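Local coordinates for protein imidazolonepropionase (Unidentified, PDB 2Q09) that catalyses the hydrolytic ring opening of imidazolone-5-propanoate to N-formimidoyl-L-glutamate, the third step of histidine degradation, with a metal ion in its active site, at residues Val108-Arg112 with Val179-Tyr183; Ile131-Thr136 with Leu395-Val400; Thr253-Gly259 with Ala276-Val282. One frame throughout, in Å; residues are numbered along the deposited sequence.

Contact 1: Val108-Arg112 with Val179-Tyr183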
loop_
_atom_site.group_PDB
_atom_site.type_symbol
_atom_site.label_atom_id
_atom_site.label_comp_id
_atom_site.label_asym_id
_atom_site.label_seq_id
_atom_site.Cartn_x
_atom_site.Cartn_y
_atom_site.Cartn_z
ATOM N N VAL A 108 19.122 -6.491 -4.137
ATOM C CA VAL A 108 19.859 -5.470 -3.402
ATOM C C VAL A 108 21.084 -5.000 -4.197
ATOM O O VAL A 108 21.341 -3.800 -4.333
ATOM C CB VAL A 108 20.319 -6.002 -2.031
ATOM C CG1 VAL A 108 21.228 -4.976 -1.351
ATOM C CG2 VAL A 108 19.107 -6.276 -1.154
ATOM N N ARG A 109 21.841 -5.945 -4.742
ATOM C CA ARG A 109 23.018 -5.574 -5.519
ATOM C C ARG A 109 22.623 -4.788 -6.771
ATOM O O ARG A 109 23.241 -3.775 -7.104
ATOM C CB ARG A 109 23.815 -6.821 -5.910
ATOM C CG ARG A 109 24.363 -7.602 -4.714
ATOM C CD ARG A 109 25.314 -8.691 -5.171
ATOM N NE ARG A 109 25.728 -9.600 -4.103
ATOM C CZ ARG A 109 26.305 -9.229 -2.968
ATOM N NH1 ARG A 109 26.544 -7.948 -2.725
ATOM N NH2 ARG A 109 26.657 -10.139 -2.072
ATOM N N ALA A 110 21.595 -5.255 -7.464
ATOM C CA ALA A 110 21.145 -4.569 -8.668
ATOM C C ALA A 110 20.643 -3.163 -8.339
ATOM O O ALA A 110 20.893 -2.212 -9.084
ATOM C CB ALA A 110 20.034 -5.373 -9.349
ATOM N N THR A 111 19.924 -3.029 -7.226
ATOM C CA THR A 111 19.375 -1.731 -6.845
ATOM C C THR A 111 20.461 -0.771 -6.346
ATOM O O THR A 111 20.411 0.422 -6.635
ATOM C CB THR A 111 18.259 -1.888 -5.786
ATOM O OG1 THR A 111 17.220 -2.721 -6.321
ATOM C CG2 THR A 111 17.650 -0.535 -5.424
ATOM N N ARG A 112 21.448 -1.285 -5.619
ATOM C CA ARG A 112 22.546 -0.432 -5.151
ATOM C C ARG A 112 23.304 0.089 -6.368
ATOM O O ARG A 112 23.692 1.257 -6.435
ATOM C CB ARG A 112 23.538 -1.221 -4.307
ATOM C CG ARG A 112 23.076 -1.623 -2.933
ATOM C CD ARG A 112 24.166 -2.469 -2.294
ATOM N NE ARG A 112 23.947 -2.677 -0.870
ATOM C CZ ARG A 112 24.797 -3.323 -0.082
ATOM N NH1 ARG A 112 25.911 -3.827 -0.604
ATOM N NH2 ARG A 112 24.558 -3.433 1.220
ATOM N N VAL A 179 19.528 -8.189 6.637
ATOM C CA VAL A 179 20.856 -7.750 7.062
ATOM C C VAL A 179 21.772 -7.743 5.839
ATOM O O VAL A 179 21.932 -8.764 5.162
ATOM C CB VAL A 179 21.449 -8.709 8.136
ATOM C CG1 VAL A 179 22.887 -8.341 8.442
ATOM C CG2 VAL A 179 20.606 -8.635 9.407
ATOM N N PRO A 180 22.373 -6.587 5.516
ATOM C CA PRO A 180 23.255 -6.568 4.347
ATOM C C PRO A 180 24.470 -7.475 4.526
ATOM O O PRO A 180 24.817 -7.843 5.649
ATOM C CB PRO A 180 23.626 -5.089 4.213
ATOM C CG PRO A 180 23.518 -4.569 5.603
ATOM C CD PRO A 180 22.265 -5.248 6.118
ATOM N N PRO A 181 25.121 -7.855 3.413
ATOM C CA PRO A 181 26.305 -8.725 3.427
ATOM C C PRO A 181 27.415 -8.222 4.340
ATOM O O PRO A 181 28.063 -9.002 5.041
ATOM C CB PRO A 181 26.741 -8.733 1.965
ATOM C CG PRO A 181 25.443 -8.575 1.234
ATOM C CD PRO A 181 24.746 -7.501 2.031
ATOM N N GLU A 182 27.623 -6.910 4.333
ATOM C CA GLU A 182 28.670 -6.292 5.136
ATOM C C GLU A 182 28.477 -6.464 6.644
ATOM O O GLU A 182 29.413 -6.291 7.414
ATOM C CB GLU A 182 28.773 -4.798 4.797
ATOM C CG GLU A 182 29.090 -4.477 3.342
ATOM C CD GLU A 182 27.887 -4.590 2.416
ATOM O OE1 GLU A 182 26.736 -4.609 2.909
ATOM O OE2 GLU A 182 28.093 -4.638 1.183
ATOM N N TYR A 183 27.259 -6.803 7.063
ATOM C CA TYR A 183 26.950 -6.992 8.482
ATOM C C TYR A 183 26.530 -8.423 8.789
ATOM O O TYR A 183 26.056 -8.709 9.883
ATOM C CB TYR A 183 25.811 -6.068 8.911
ATOM C CG TYR A 183 26.137 -4.600 8.866
ATOM C CD1 TYR A 183 26.564 -3.922 10.006
ATOM C CD2 TYR A 183 26.006 -3.885 7.682
ATOM C CE1 TYR A 183 26.849 -2.562 9.965
ATOM C CE2 TYR A 183 26.288 -2.523 7.629
ATOM C CZ TYR A 183 26.708 -1.870 8.773
ATOM O OH TYR A 183 26.981 -0.524 8.734
#

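Contact 2: Ile131-Thr136 with Leu395-Val400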
loop_
_atom_site.group_PDB
_atom_site.type_symbol
_atom_site.label_atom_id
_atom_site.label_comp_id
_atom_site.label_asym_id
_atom_site.label_seq_id
_atom_site.Cartn_x
_atom_site.Cartn_y
_atom_site.Cartn_z
ATOM N N ILE A 131 -1.876 3.667 -11.871
ATOM C CA ILE A 131 -2.659 4.867 -12.162
ATOM C C ILE A 131 -3.906 4.562 -12.997
ATOM O O ILE A 131 -5.014 4.971 -12.640
ATOM C CB ILE A 131 -1.788 5.928 -12.899
ATOM C CG1 ILE A 131 -0.972 6.759 -11.889
ATOM C CG2 ILE A 131 -2.674 6.909 -13.675
ATOM C CD1 ILE A 131 -0.365 5.968 -10.768
ATOM N N ARG A 132 -3.736 3.834 -14.091
ATOM C CA ARG A 132 -4.880 3.521 -14.938
ATOM C C ARG A 132 -5.893 2.566 -14.308
ATOM O O ARG A 132 -7.019 2.451 -14.798
ATOM C CB ARG A 132 -4.409 2.999 -16.290
ATOM C CG ARG A 132 -3.615 1.723 -16.235
ATOM C CD ARG A 132 -2.947 1.472 -17.577
ATOM N NE ARG A 132 -2.346 0.146 -17.636
ATOM C CZ ARG A 132 -1.495 -0.248 -18.575
ATOM N NH1 ARG A 132 -1.138 0.587 -19.541
ATOM N NH2 ARG A 132 -1.008 -1.479 -18.545
ATOM N N GLU A 133 -5.501 1.881 -13.235
ATOM C CA GLU A 133 -6.419 0.990 -12.534
ATOM C C GLU A 133 -7.263 1.815 -11.572
ATOM O O GLU A 133 -8.237 1.317 -11.010
ATOM C CB GLU A 133 -5.680 -0.057 -11.698
ATOM C CG GLU A 133 -4.997 -1.155 -12.461
ATOM C CD GLU A 133 -4.750 -2.382 -11.589
ATOM O OE1 GLU A 133 -4.426 -2.212 -10.396
ATOM O OE2 GLU A 133 -4.871 -3.513 -12.101
ATOM N N GLY A 134 -6.858 3.062 -11.351
ATOM C CA GLY A 134 -7.596 3.921 -10.443
ATOM C C GLY A 134 -6.886 4.201 -9.127
ATOM O O GLY A 134 -7.482 4.767 -8.216
ATOM N N VAL A 135 -5.618 3.816 -9.009
ATOM C CA VAL A 135 -4.888 4.067 -7.765
ATOM C C VAL A 135 -4.468 5.539 -7.720
ATOM O O VAL A 135 -3.804 6.027 -8.634
ATOM C CB VAL A 135 -3.634 3.181 -7.652
ATOM C CG1 VAL A 135 -2.865 3.525 -6.373
ATOM C CG2 VAL A 135 -4.041 1.697 -7.625
ATOM N N THR A 136 -4.859 6.242 -6.662
ATOM C CA THR A 136 -4.535 7.662 -6.539
ATOM C C THR A 136 -3.541 7.945 -5.422
ATOM O O THR A 136 -2.993 9.043 -5.333
ATOM C CB THR A 136 -5.813 8.493 -6.337
ATOM O OG1 THR A 136 -6.584 7.931 -5.269
ATOM C CG2 THR A 136 -6.640 8.495 -7.618
ATOM N N LEU A 395 -11.707 3.536 -16.461
ATOM C CA LEU A 395 -11.845 4.887 -15.935
ATOM C C LEU A 395 -12.336 5.871 -16.985
ATOM O O LEU A 395 -11.843 5.892 -18.108
ATOM C CB LEU A 395 -10.516 5.388 -15.374
ATOM C CG LEU A 395 -10.006 4.704 -14.106
ATOM C CD1 LEU A 395 -8.623 5.247 -13.769
ATOM C CD2 LEU A 395 -10.982 4.939 -12.970
ATOM N N VAL A 396 -13.323 6.673 -16.613
ATOM C CA VAL A 396 -13.862 7.689 -17.505
ATOM C C VAL A 396 -13.257 9.008 -17.032
ATOM O O VAL A 396 -13.035 9.935 -17.817
ATOM C CB VAL A 396 -15.402 7.765 -17.405
ATOM C CG1 VAL A 396 -15.900 9.076 -17.979
ATOM C CG2 VAL A 396 -16.030 6.594 -18.156
ATOM N N SER A 397 -12.972 9.066 -15.736
ATOM C CA SER A 397 -12.392 10.257 -15.133
ATOM C C SER A 397 -11.628 9.859 -13.877
ATOM O O SER A 397 -12.104 9.045 -13.081
ATOM C CB SER A 397 -13.502 11.262 -14.792
ATOM O OG SER A 397 -12.980 12.441 -14.202
ATOM N N ARG A 398 -10.436 10.421 -13.707
ATOM C CA ARG A 398 -9.605 10.128 -12.542
ATOM C C ARG A 398 -9.196 11.463 -11.946
ATOM O O ARG A 398 -8.342 12.163 -12.489
ATOM C CB ARG A 398 -8.362 9.318 -12.947
ATOM C CG ARG A 398 -7.400 9.022 -11.793
ATOM C CD ARG A 398 -6.249 8.118 -12.260
ATOM N NE ARG A 398 -5.266 7.910 -11.203
ATOM C CZ ARG A 398 -4.337 8.796 -10.863
ATOM N NH1 ARG A 398 -4.245 9.958 -11.505
ATOM N NH2 ARG A 398 -3.508 8.528 -9.868
ATOM N N VAL A 399 -9.815 11.811 -10.823
ATOM C CA VAL A 399 -9.566 13.080 -10.164
ATOM C C VAL A 399 -8.709 12.966 -8.915
ATOM O O VAL A 399 -8.996 12.169 -8.019
ATOM C CB VAL A 399 -10.902 13.757 -9.794
ATOM C CG1 VAL A 399 -10.644 15.048 -9.027
ATOM C CG2 VAL A 399 -11.693 14.043 -11.052
ATOM N N VAL A 400 -7.651 13.776 -8.868
ATOM C CA VAL A 400 -6.744 13.801 -7.731
ATOM C C VAL A 400 -6.602 15.258 -7.293
ATOM O O VAL A 400 -6.258 16.127 -8.096
ATOM C CB VAL A 400 -5.364 13.212 -8.110
ATOM C CG1 VAL A 400 -4.403 13.333 -6.947
ATOM C CG2 VAL A 400 -5.529 11.746 -8.520
#

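Contact 3: Thr253-Gly259 with Ala276-Val282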
loop_
_atom_site.group_PDB
_atom_site.type_symbol
_atom_site.label_atom_id
_atom_site.label_comp_id
_atom_site.label_asym_id
_atom_site.label_seq_id
_atom_site.Cartn_x
_atom_site.Cartn_y
_atom_site.Cartn_z
ATOM N N THR A 253 2.017 -7.897 18.251
ATOM C CA THR A 253 1.703 -7.326 19.561
ATOM C C THR A 253 2.654 -6.185 19.905
ATOM O O THR A 253 2.263 -5.211 20.546
ATOM C CB THR A 253 1.774 -8.397 20.670
ATOM O OG1 THR A 253 0.763 -9.387 20.437
ATOM C CG2 THR A 253 1.559 -7.764 22.042
ATOM N N LEU A 254 3.904 -6.306 19.478
ATOM C CA LEU A 254 4.891 -5.263 19.732
ATOM C C LEU A 254 4.504 -4.019 18.940
ATOM O O LEU A 254 4.473 -2.905 19.473
ATOM C CB LEU A 254 6.280 -5.739 19.303
ATOM C CG LEU A 254 7.406 -4.700 19.329
ATOM C CD1 LEU A 254 7.651 -4.218 20.755
ATOM C CD2 LEU A 254 8.666 -5.322 18.751
ATOM N N ALA A 255 4.206 -4.219 17.661
ATOM C CA ALA A 255 3.812 -3.125 16.787
ATOM C C ALA A 255 2.575 -2.429 17.338
ATOM O O ALA A 255 2.493 -1.198 17.341
ATOM C CB ALA A 255 3.541 -3.654 15.378
ATOM N N ALA A 256 1.612 -3.214 17.810
ATOM C CA ALA A 256 0.390 -2.647 18.366
ATOM C C ALA A 256 0.705 -1.789 19.590
ATOM O O ALA A 256 0.069 -0.760 19.815
ATOM C CB ALA A 256 -0.588 -3.762 18.739
ATOM N N ASN A 257 1.688 -2.208 20.383
ATOM C CA ASN A 257 2.064 -1.458 21.576
ATOM C C ASN A 257 2.787 -0.167 21.232
ATOM O O ASN A 257 2.902 0.731 22.061
ATOM C CB ASN A 257 2.940 -2.309 22.494
ATOM C CG ASN A 257 2.175 -3.452 23.128
ATOM O OD1 ASN A 257 0.993 -3.320 23.449
ATOM N ND2 ASN A 257 2.846 -4.579 23.329
ATOM N N PHE A 258 3.271 -0.079 20.000
ATOM C CA PHE A 258 3.973 1.104 19.524
ATOM C C PHE A 258 3.042 1.981 18.696
ATOM O O PHE A 258 3.471 2.977 18.118
ATOM C CB PHE A 258 5.191 0.691 18.689
ATOM C CG PHE A 258 6.474 0.633 19.475
ATOM C CD1 PHE A 258 7.201 1.791 19.730
ATOM C CD2 PHE A 258 6.948 -0.576 19.972
ATOM C CE1 PHE A 258 8.378 1.749 20.470
ATOM C CE2 PHE A 258 8.127 -0.629 20.718
ATOM C CZ PHE A 258 8.845 0.541 20.963
ATOM N N GLY A 259 1.766 1.606 18.643
ATOM C CA GLY A 259 0.803 2.378 17.880
ATOM C C GLY A 259 1.038 2.287 16.380
ATOM O O GLY A 259 0.886 3.275 15.659
ATOM N N ALA A 276 -4.785 -7.440 20.483
ATOM C CA ALA A 276 -3.956 -6.248 20.598
ATOM C C ALA A 276 -4.269 -5.292 19.461
ATOM O O ALA A 276 -4.381 -4.085 19.669
ATOM C CB ALA A 276 -2.480 -6.631 20.566
ATOM N N LEU A 277 -4.399 -5.830 18.251
ATOM C CA LEU A 277 -4.707 -5.002 17.094
ATOM C C LEU A 277 -6.050 -4.304 17.274
ATOM O O LEU A 277 -6.174 -3.112 17.011
ATOM C CB LEU A 277 -4.729 -5.851 15.814
ATOM C CG LEU A 277 -3.450 -6.639 15.504
ATOM C CD1 LEU A 277 -3.502 -7.141 14.068
ATOM C CD2 LEU A 277 -2.229 -5.754 15.703
ATOM N N ALA A 278 -7.054 -5.052 17.717
ATOM C CA ALA A 278 -8.392 -4.504 17.922
ATOM C C ALA A 278 -8.375 -3.351 18.918
ATOM O O ALA A 278 -9.013 -2.324 18.710
ATOM C CB ALA A 278 -9.336 -5.600 18.418
ATOM N N HIS A 279 -7.621 -3.532 19.994
ATOM C CA HIS A 279 -7.522 -2.528 21.043
ATOM C C HIS A 279 -6.758 -1.264 20.651
ATOM O O HIS A 279 -7.146 -0.161 21.034
ATOM C CB HIS A 279 -6.870 -3.150 22.277
ATOM C CG HIS A 279 -6.754 -2.204 23.426
ATOM N ND1 HIS A 279 -7.857 -1.688 24.077
ATOM C CD2 HIS A 279 -5.672 -1.661 24.030
ATOM C CE1 HIS A 279 -7.455 -0.867 25.030
ATOM N NE2 HIS A 279 -6.134 -0.831 25.023
ATOM N N ARG A 280 -5.676 -1.419 19.894
ATOM C CA ARG A 280 -4.867 -0.275 19.482
ATOM C C ARG A 280 -5.273 0.305 18.128
ATOM O O ARG A 280 -4.606 1.186 17.595
ATOM C CB ARG A 280 -3.383 -0.663 19.459
ATOM C CG ARG A 280 -2.824 -1.113 20.810
ATOM C CD ARG A 280 -3.033 -0.055 21.880
ATOM N NE ARG A 280 -2.412 1.219 21.527
ATOM C CZ ARG A 280 -1.138 1.523 21.742
ATOM N NH1 ARG A 280 -0.329 0.652 22.319
ATOM N NH2 ARG A 280 -0.667 2.700 21.366
ATOM N N GLY A 281 -6.370 -0.196 17.574
ATOM C CA GLY A 281 -6.856 0.295 16.294
ATOM C C GLY A 281 -5.870 0.161 15.146
ATOM O O GLY A 281 -5.813 1.021 14.268
ATOM N N VAL A 282 -5.097 -0.918 15.150
ATOM C CA VAL A 282 -4.119 -1.162 14.102
ATOM C C VAL A 282 -4.831 -1.810 12.911
ATOM O O VAL A 282 -5.757 -2.600 13.089
ATOM C CB VAL A 282 -2.993 -2.103 14.621
ATOM C CG1 VAL A 282 -1.967 -2.364 13.533
ATOM C CG2 VAL A 282 -2.326 -1.475 15.847
HETATM O O HOH W 1 -0.773 -1.329 23.907
#

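Contact 1: Val108-Arg112 with Val179-Tyr183
Arg112 and Glu182 meet head-on, the guanidinium of the first presenting its two terminal nitrogens to the two oxygens of the second. The evidence for a bidentate, end-on salt bridge is direct: Arg112 NH1 lies 2.9 Å from Glu182 OE2, and Arg112 NH2 lies 3.0 Å from Glu182 OE1. Both bonds are nearly straight, at 160° and 169°, and each oxygen is met on its syn side. The fit is not perfectly coplanar, because the guanidinium and carboxylate planes are turned 34° apart; the oxygens stay close to the guanidinium plane, while the nitrogens stand somewhat out of that of the carboxylate. Arg112 reaches across with an extended chain from CG to NE, whereas Glu182 is bent at chi2, which turns its carboxylate towards the helix.

The two prolines before Glu182 line the approach. Pro180 lies athwart the Arg112 chain and sets its CB at the guanidinium edge, 3.5 Å from Arg112 NH2. Pro181 lies beside the other arginine: its CG is 3.9 Å from Arg109 NH2, the two side chains running alongside each other with opposite sense. Arg109 NH1 remains 5.4 Å from Glu182 OE2, so any attraction there is at most long-range.

Further bonds fix the rotation of the Arg112 head, since NE donates to Gly145 O and NH2 also donates to Leu146 O. The same arginine therefore ties helix 104-113 both to the loop that follows strand 168-176 and to the one that carries the ligand-pocket residue Tyr144. With His177 just before Val179 in that first loop, this is a surface salt bridge between a helix and a loop near the substrate pocket of an amidohydrolase TIM barrel.

Contact 2: Ile131-Thr136 with Leu395-Val400
Ile131 lays its CG2 over the centre of the Arg398 guanidinium, 3.7 Å above the plane, and its CG1 sits over the same flat group, 3.7 Å from Arg398 NH2. On the opposite face lies the methyl of Thr136, with CG2 3.9 Å from Arg398 NH2, so the guanidinium is sandwiched between aliphatic groups. Its edge is used for hydrogen bonding: Arg398 NH2 donates to Val135 O over 2.8 Å in a nearly straight bond (174°), the acceptor lying in the guanidinium plane while the donor is tilted 20° from the carbonyl plane. NH2 also donates to Pro166 O, and two carbonyls on one nitrogen would restrain the rotation of the buried head. The reach comes from a chain extended from CG to NE, with CG anti to the backbone N (chi1 177°) and the head then turned by chi4.

The segment that receives it runs from the end of helix 116-133 into strand 135-141, a barrel strand of the TIM-barrel amidohydrolase fold. Gly134 closes the helix in a Schellman motif, with positive phi and its N bonded to Ile131 O. Leu395 packs against this turn: its CD1 approaches Arg132 O at 3.4 Å and Gly134 N at 3.7 Å. Between Leu395 and Arg398 the chain turns a corner, where Val396 and Ser397 both face Val377 in a classic beta bulge, and strand 395-400 continues alongside strand 375-378.

Beyond the guanidinium, Thr136 CG2 meets Val400 CG2 methyl to methyl at 3.6 Å, while Thr136 OG1 turns to a weak hydrogen bond with Leu68 O.

Contact 3: Thr253-Gly259 with Ala276-Val282
Helices 253-257 and 276-280 run almost parallel, their axes 9.0 Å apart at closest approach and 12° apart in direction, with Ala256 and Leu277 among the nearest pairs of CA atoms. The apolar part of the interface centres on the methyl of Ala256. This CB points at the second helix and touches Ala276 CB at 3.9 Å and Leu277 CD2 at 4.0 Å. Val282, past the end of that helix, places its CG2 against the same methyl, 4.1 Å from Ala256 CB. Three apolar groups thus gather on one methyl.

Arg280 wraps over the end of the first helix. Its chain is bent at both chi2 and chi3 (-56° and -58°), and the fold brings CG and the guanidinium together round Ala256 O. That oxygen lies over one guanidinium face; although Arg280 NH1 is near it, the angle is poor and the pair is not a hydrogen bond. The bond that forms uses the edge: Arg280 NH1 donates weakly to Asn257 O at 3.2 Å. A water bridges the same two residues, accepting from Arg280 NH1 at 2.6 Å and donating to Asn257 OD1 at 2.7 Å. Arg280 therefore meets the C-terminal turn through one weak bond to a carbonyl and a bridging water, and its positive charge would probably interact favourably with the carbonyl end of that helix.

Both helices finish in Schellman motifs, at Gly259 and Gly281, each with positive phi. From there the chain turns into strands 262-265 and 283-286, which pair in parallel. Neighbouring outer helices side by side, each leading into the next inner strand, are the repeating alpha/beta pattern of a TIM barrel.

In the fold
The three contacts sit at separate places around one TIM-barrel domain, and none touches another. The centres of contacts 1 and 2 are about 36 Å apart. Between the centres of contacts 1 and 3 the distance is about 31 Å. The centres of contacts 2 and 3 are about 33 Å apart. Contact 2 lies on the opposite side of the chain's centre from both others, while contact 1 lies on the ligand-pocket side. Along the chain, contact 1 alternates with contact 2, their helices 104-113 and 116-133 being consecutive; contact 3 follows contact 1 and precedes 395-400. Contact 2 joins segments 259 residues apart at their closest ends, so the late strand 395-400 packs back on the early barrel.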